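Long-range contact in kynurenine formamidase (Bacillus anthracis, PDB 4CO9), which hydrolyses N-formyl-L-kynurenine to L-kynurenine and formate with two zinc ions per subunit, the second step of tryptophan breakdown through the kynurenine pathway: residues T53-D58 against S202-V207. Numbering follows the deposited sequence.
Sequences TGTHID and SPVRAV. With ZN (zinc ion), chain P; ZN (zinc ion), chain O.
The carbonyl oxygen of S202 takes a nearly straight hydrogen bond from the backbone N-H of I57, with 2.9 Å between I57 N and S202 O, and the same oxygen lies against CB of H56. I57 repays the bond through its own carbonyl, which accepts S202 N, so the two residues form an antiparallel hydrogen-bonded pair. One step along, H56 and P203 make a non-hydrogen-bonded pair whose CA atoms come within 4.0 Å. A third backbone bond, V204 N to T55 O at 3.1 Å, continues the pairing from strands 56-58 and 201-203, the latter an outermost strand of the sheet within this chain.

Beside these bonds, V204 spreads its two methyls over two neighbours: CG1 meets CG2 of I57 at 3.9 Å, while CG2 leans on CG2 of T55, both pairs of side chains crossing roughly at right angles. The T55 methyl, anti to the backbone nitrogen, also reaches CB of A206, at 3.8 Å; OG1, beside that nitrogen, is hydrogen-bonded to the backbone O of N176 and to Q13 N. L174 of strand 172-175 touches T55, I57 and V204, extending this apolar layer into the sheet.

H56 turns its ring away from P203, toward the metals. With chi1 at 71°, CG sits between the backbone nitrogen and carbonyl carbon, and ND1 donates within the ring plane to G54 O at 2.8 Å, leaving NE2 to bind the first zinc. D58 bridges both zinc ions, one carboxylate oxygen to each; H52, H163 and E175 supply further protein ligands. The contact thus exemplifies a second shell serving a binuclear centre: the G54 carbonyl and the zinc ion together fix the rotation of the imidazole, and the hydrogen bond would tend to make NE2 a stronger donor, while edge-strand pairing holds the backbone between the two ligands.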
ATOM      1  N   THR C  53       4.835 -11.490  -3.050  1.00  8.36           N
ATOM      2  CA  THR C  53       5.021 -11.968  -1.691  1.00  8.03           C
ATOM      3  C   THR C  53       3.884 -11.419  -0.872  1.00  7.51           C
ATOM      4  O   THR C  53       3.599 -10.238  -0.937  1.00  7.53           O
ATOM      5  CB  THR C  53       6.346 -11.437  -1.096  1.00  8.20           C
ATOM      6  OG1 THR C  53       7.410 -11.792  -1.965  1.00  8.12           O
ATOM      7  CG2 THR C  53       6.626 -12.014   0.292  1.00  8.26           C
ATOM      8  N   GLY C  54       3.274 -12.275  -0.061  1.00  7.22           N
ATOM      9  CA  GLY C  54       2.192 -11.860   0.795  1.00  6.96           C
ATOM     10  C   GLY C  54       1.013 -11.430  -0.037  1.00  6.81           C
ATOM     11  O   GLY C  54       0.868 -11.835  -1.196  1.00  6.81           O
ATOM     12  N   THR C  55       0.191 -10.571   0.541  1.00  6.71           N
ATOM     13  CA  THR C  55      -1.001 -10.079  -0.113  1.00  6.75           C
ATOM     14  C   THR C  55      -0.572  -9.075  -1.173  1.00  6.72           C
ATOM     15  O   THR C  55       0.122  -8.103  -0.869  1.00  6.38           O
ATOM     16  CB  THR C  55      -1.931  -9.436   0.924  1.00  6.85           C
ATOM     17  OG1 THR C  55      -2.155 -10.377   1.981  1.00  6.82           O
ATOM     18  CG2 THR C  55      -3.258  -9.064   0.304  1.00  6.94           C
ATOM     19  N   HIS C  56      -0.975  -9.298  -2.422  1.00  6.64           N
ATOM     20  CA  HIS C  56      -0.497  -8.462  -3.499  1.00  6.95           C
ATOM     21  C   HIS C  56      -1.401  -8.545  -4.717  1.00  7.08           C
ATOM     22  O   HIS C  56      -2.245  -9.440  -4.815  1.00  6.89           O
ATOM     23  CB  HIS C  56       0.920  -8.896  -3.893  1.00  7.07           C
ATOM     24  CG  HIS C  56       0.963 -10.207  -4.594  1.00  7.27           C
ATOM     25  ND1 HIS C  56       0.954 -11.408  -3.917  1.00  7.39           N
ATOM     26  CD2 HIS C  56       0.999 -10.513  -5.912  1.00  7.28           C
ATOM     27  CE1 HIS C  56       1.016 -12.396  -4.788  1.00  7.49           C
ATOM     28  NE2 HIS C  56       1.035 -11.879  -6.002  1.00  7.48           N
ATOM     29  N   ILE C  57      -1.198  -7.621  -5.644  1.00  7.23           N
ATOM     30  CA  ILE C  57      -1.935  -7.607  -6.894  1.00  7.51           C
ATOM     31  C   ILE C  57      -0.979  -7.849  -8.058  1.00  7.81           C
ATOM     32  O   ILE C  57       0.193  -7.466  -7.996  1.00  7.52           O
ATOM     33  CB  ILE C  57      -2.745  -6.292  -7.085  1.00  7.58           C
ATOM     34  CG1 ILE C  57      -1.840  -5.055  -7.215  1.00  7.79           C
ATOM     35  CG2 ILE C  57      -3.718  -6.123  -5.934  1.00  7.50           C
ATOM     36  CD1 ILE C  57      -1.518  -4.670  -8.659  1.00  7.97           C
ATOM     37  N   ASP C  58      -1.500  -8.484  -9.105  1.00  7.99           N
ATOM     38  CA  ASP C  58      -0.763  -8.724 -10.346  1.00  8.37           C
ATOM     39  C   ASP C  58      -1.113  -7.665 -11.388  1.00  8.82           C
ATOM     40  O   ASP C  58      -2.281  -7.316 -11.553  1.00  8.81           O
ATOM     41  CB  ASP C  58      -1.146 -10.052 -10.970  1.00  8.48           C
ATOM     42  CG  ASP C  58      -0.729 -11.240 -10.160  1.00  8.72           C
ATOM     43  OD1 ASP C  58       0.080 -11.123  -9.219  1.00  8.41           O
ATOM     44  OD2 ASP C  58      -1.247 -12.333 -10.481  1.00  9.54           O
ATOM     45  N   SER C 202       2.247  -5.487  -7.296  1.00  7.23           N
ATOM     46  CA  SER C 202       2.610  -4.738  -6.099  1.00  7.16           C
ATOM     47  C   SER C 202       2.093  -5.414  -4.861  1.00  7.10           C
ATOM     48  O   SER C 202       0.958  -5.869  -4.842  1.00  7.12           O
ATOM     49  CB  SER C 202       2.018  -3.333  -6.133  1.00  7.23           C
ATOM     50  OG  SER C 202       2.360  -2.610  -4.964  1.00  7.02           O
ATOM     51  N   PRO C 203       2.917  -5.478  -3.802  1.00  7.04           N
ATOM     52  CA  PRO C 203       2.294  -5.776  -2.516  1.00  6.91           C
ATOM     53  C   PRO C 203       1.296  -4.679  -2.167  1.00  6.62           C
ATOM     54  O   PRO C 203       1.444  -3.526  -2.607  1.00  6.37           O
ATOM     55  CB  PRO C 203       3.466  -5.773  -1.515  1.00  7.17           C
ATOM     56  CG  PRO C 203       4.577  -5.107  -2.205  1.00  7.41           C
ATOM     57  CD  PRO C 203       4.359  -5.222  -3.695  1.00  7.21           C
ATOM     58  N   VAL C 204       0.282  -5.053  -1.399  1.00  6.61           N
ATOM     59  CA  VAL C 204      -0.759  -4.130  -0.975  1.00  6.64           C
ATOM     60  C   VAL C 204      -1.110  -4.394   0.474  1.00  6.51           C
ATOM     61  O   VAL C 204      -0.815  -5.471   1.016  1.00  6.46           O
ATOM     62  CB  VAL C 204      -2.045  -4.272  -1.819  1.00  6.64           C
ATOM     63  CG1 VAL C 204      -1.746  -4.094  -3.297  1.00  6.73           C
ATOM     64  CG2 VAL C 204      -2.738  -5.605  -1.560  1.00  6.61           C
ATOM     65  N   ARG C 205      -1.714  -3.393   1.111  1.00  6.57           N
ATOM     66  CA  ARG C 205      -2.365  -3.613   2.389  1.00  6.57           C
ATOM     67  C   ARG C 205      -3.844  -3.711   2.093  1.00  6.78           C
ATOM     68  O   ARG C 205      -4.502  -2.701   1.823  1.00  6.86           O
ATOM     69  CB  ARG C 205      -2.097  -2.482   3.372  1.00  6.58           C
ATOM     70  CG  ARG C 205      -2.589  -2.779   4.790  1.00  6.56           C
ATOM     71  CD  ARG C 205      -1.755  -3.876   5.416  1.00  6.62           C
ATOM     72  NE  ARG C 205      -2.108  -4.182   6.796  1.00  6.70           N
ATOM     73  CZ  ARG C 205      -1.695  -3.507   7.864  1.00  6.74           C
ATOM     74  NH1 ARG C 205      -0.941  -2.418   7.751  1.00  6.88           N
ATOM     75  NH2 ARG C 205      -2.070  -3.910   9.061  1.00  6.82           N
ATOM     76  N   ALA C 206      -4.347  -4.935   2.073  1.00  6.95           N
ATOM     77  CA  ALA C 206      -5.753  -5.169   1.868  1.00  7.10           C
ATOM     78  C   ALA C 206      -6.475  -5.125   3.200  1.00  7.29           C
ATOM     79  O   ALA C 206      -6.097  -5.824   4.150  1.00  7.01           O
ATOM     80  CB  ALA C 206      -5.982  -6.503   1.173  1.00  7.13           C
ATOM     81  N   VAL C 207      -7.505  -4.283   3.262  1.00  7.54           N
ATOM     82  CA  VAL C 207      -8.385  -4.192   4.418  1.00  7.88           C
ATOM     83  C   VAL C 207      -9.837  -4.124   3.958  1.00  8.21           C
ATOM     84  O   VAL C 207     -10.124  -3.706   2.837  1.00  7.90           O
ATOM     85  CB  VAL C 207      -8.079  -2.942   5.283  1.00  7.89           C
ATOM     86  CG1 VAL C 207      -6.645  -2.958   5.769  1.00  7.91           C
ATOM     87  CG2 VAL C 207      -8.350  -1.656   4.511  1.00  8.13           C
TER
HETATM   88 ZN    ZN P 402       1.092 -12.598  -8.168  1.00 22.07          ZN
HETATM   89 ZN    ZN O 401      -0.849 -14.218  -9.970  1.00 23.31          ZN
HETATM   90  O   HOH W   1       1.132 -14.108  -9.556  1.00  9.58           O
HETATM   91  O   HOH W   2      -0.046 -16.587  -9.572  1.00 18.80           O